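Local coordinates for protein lectin (Lotus tetragonolobus, PDB 2EIG) that probably binds L-fucosyl sugars as a tetrameric legume seed lectin that carries calcium and manganese ions, at residues A[113-118]-A[170-175]. Numbering follows the deposited sequence.
Sequences QFVAVE and KILTVV. With MN (manganese (II) ion), chain F.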
loop_
_atom_site.group_PDB
_atom_site.type_symbol
_atom_site.label_atom_id
_atom_site.label_comp_id
_atom_site.label_asym_id
_atom_site.label_seq_id
_atom_site.Cartn_x
_atom_site.Cartn_y
_atom_site.Cartn_z
ATOM N N GLN A 113 11.352 16.987 9.549
ATOM C CA GLN A 113 10.921 15.682 9.927
ATOM C C GLN A 113 9.478 15.754 10.471
ATOM O O GLN A 113 9.233 16.357 11.500
ATOM C CB GLN A 113 11.881 15.154 10.991
ATOM C CG GLN A 113 11.733 13.690 11.140
ATOM C CD GLN A 113 12.629 13.128 12.192
ATOM O OE1 GLN A 113 13.504 13.807 12.702
ATOM N NE2 GLN A 113 12.429 11.871 12.508
ATOM N N PHE A 114 8.536 15.172 9.758
ATOM C CA PHE A 114 7.113 15.311 10.138
ATOM C C PHE A 114 6.286 14.528 9.174
ATOM O O PHE A 114 6.715 14.182 8.046
ATOM C CB PHE A 114 6.634 16.807 10.142
ATOM C CG PHE A 114 6.636 17.435 8.771
ATOM C CD1 PHE A 114 5.565 17.230 7.902
ATOM C CD2 PHE A 114 7.742 18.138 8.325
ATOM C CE1 PHE A 114 5.596 17.731 6.617
ATOM C CE2 PHE A 114 7.797 18.639 7.032
ATOM C CZ PHE A 114 6.740 18.443 6.180
ATOM N N VAL A 115 5.079 14.248 9.609
ATOM C CA VAL A 115 4.083 13.665 8.741
ATOM C C VAL A 115 2.928 14.645 8.867
ATOM O O VAL A 115 2.556 15.033 9.980
ATOM C CB VAL A 115 3.711 12.200 9.138
ATOM C CG1 VAL A 115 2.526 11.713 8.346
ATOM C CG2 VAL A 115 4.891 11.221 8.907
ATOM N N ALA A 116 2.408 15.090 7.731
ATOM C CA ALA A 116 1.328 16.038 7.747
ATOM C C ALA A 116 0.266 15.711 6.684
ATOM O O ALA A 116 0.573 15.125 5.649
ATOM C CB ALA A 116 1.888 17.457 7.532
ATOM N N VAL A 117 -0.985 16.020 7.018
ATOM C CA VAL A 117 -2.072 16.131 6.091
ATOM C C VAL A 117 -2.417 17.637 5.987
ATOM O O VAL A 117 -2.891 18.273 6.945
ATOM C CB VAL A 117 -3.307 15.300 6.533
ATOM C CG1 VAL A 117 -4.470 15.458 5.502
ATOM C CG2 VAL A 117 -2.919 13.773 6.759
ATOM N N GLU A 118 -2.164 18.188 4.813
ATOM C CA GLU A 118 -2.288 19.612 4.591
ATOM C C GLU A 118 -3.540 19.908 3.813
ATOM O O GLU A 118 -3.983 19.151 2.956
ATOM C CB GLU A 118 -1.067 20.210 3.849
ATOM C CG GLU A 118 -0.953 19.647 2.432
ATOM C CD GLU A 118 0.076 20.357 1.579
ATOM O OE1 GLU A 118 1.208 20.586 2.010
ATOM O OE2 GLU A 118 -0.277 20.654 0.445
ATOM N N LYS A 170 0.816 0.112 7.434
ATOM C CA LYS A 170 1.606 1.329 7.420
ATOM C C LYS A 170 0.965 2.366 6.517
ATOM O O LYS A 170 1.655 3.106 5.882
ATOM C CB LYS A 170 3.070 1.046 6.991
ATOM C CG LYS A 170 4.074 0.797 8.128
ATOM C CD LYS A 170 3.821 -0.446 8.945
ATOM C CE LYS A 170 4.477 -1.688 8.313
ATOM N NZ LYS A 170 4.241 -2.934 9.135
ATOM N N ILE A 171 -0.356 2.451 6.493
ATOM C CA ILE A 171 -0.998 3.353 5.541
ATOM C C ILE A 171 -1.710 4.466 6.296
ATOM O O ILE A 171 -2.482 4.212 7.203
ATOM C CB ILE A 171 -1.964 2.575 4.557
ATOM C CG1 ILE A 171 -1.128 1.663 3.619
ATOM C CG2 ILE A 171 -2.761 3.559 3.688
ATOM C CD1 ILE A 171 -1.859 0.459 3.077
ATOM N N LEU A 172 -1.404 5.696 5.932
ATOM C CA LEU A 172 -2.143 6.869 6.385
ATOM C C LEU A 172 -3.200 7.223 5.333
ATOM O O LEU A 172 -2.862 7.458 4.187
ATOM C CB LEU A 172 -1.167 8.029 6.598
ATOM C CG LEU A 172 -1.733 9.365 7.120
ATOM C CD1 LEU A 172 -1.959 9.234 8.587
ATOM C CD2 LEU A 172 -0.774 10.508 6.840
ATOM N N THR A 173 -4.468 7.287 5.729
ATOM C CA THR A 173 -5.537 7.581 4.782
ATOM C C THR A 173 -6.370 8.729 5.294
ATOM O O THR A 173 -6.748 8.793 6.466
ATOM C CB THR A 173 -6.417 6.353 4.539
ATOM O OG1 THR A 173 -5.578 5.301 4.093
ATOM C CG2 THR A 173 -7.450 6.605 3.427
ATOM N N VAL A 174 -6.682 9.631 4.385
ATOM C CA VAL A 174 -7.505 10.747 4.719
ATOM C C VAL A 174 -8.835 10.668 3.978
ATOM O O VAL A 174 -8.862 10.385 2.787
ATOM C CB VAL A 174 -6.804 12.079 4.354
ATOM C CG1 VAL A 174 -7.592 13.249 4.916
ATOM C CG2 VAL A 174 -5.318 12.038 4.806
ATOM N N VAL A 175 -9.909 10.949 4.691
ATOM C CA VAL A 175 -11.137 11.360 4.041
ATOM C C VAL A 175 -11.556 12.769 4.483
ATOM O O VAL A 175 -11.396 13.111 5.670
ATOM C CB VAL A 175 -12.247 10.308 4.248
ATOM C CG1 VAL A 175 -12.432 9.991 5.682
ATOM C CG2 VAL A 175 -13.532 10.812 3.730
HETATM MN MN MN F . 0.722 21.883 -1.064
HETATM O O HOH W 1 2.460 22.029 0.234
HETATM O O HOH W 2 1.422 19.956 -1.948
#
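Val-117 and Leu-172 meet in the hydrophobic core of the legume lectin jelly roll, where the curved front sheet packs face to face on the back sheet. Strand 115-118 belongs to the front sheet and strand 171-175 to the back one; their axes come within 9.4 Å and run nearly parallel, 17° apart. Everything that passes between them is apolar. Val-117 and Val-174 point methyls straight at each other: CG2 of Val-117 lies 3.5 Å from CG2 of Val-174, and its CG1 is 3.6 Å from that same methyl, so one branch of Val-174 abuts both branches of its partner. Leu-172 holds CG anti to its backbone N (chi1 -178°), carrying the branch point toward strand 115-118, and CD2 is the branch that meets the valines. The side chains of Leu-172 and Val-115 slide past each other in opposite directions, with Leu-172 CD2 3.8 Å from Val-115 CG1. The same CD2 also lies 3.9 Å from Val-117 CG2. Ala-116 and Thr-173 point away from this interface, in keeping with the two-residue alternation of a strand.

One residue beyond Val-117, Glu-118 serves the metal site on the outer side of the front sheet. Its OE2 binds manganese at 2.2 Å, while OE1 accepts a 2.6 Å hydrogen bond from a water that is itself a manganese ligand; the carboxylate thus holds the ion both directly and through its hydration shell. A second water, Asp-120, Asp-127 and His-135 complete the six ligands.

Strand 115-120 sits between 81-88 and 135-140, and strand 171-178 between 159-166 and 183-189. Ile-138 packs on Leu-172 and Val-174, Ile-163 touches both Val-117 and Leu-172, and the far face of 171-178 packs against a second subunit through Ile-171, Thr-173 and Val-175.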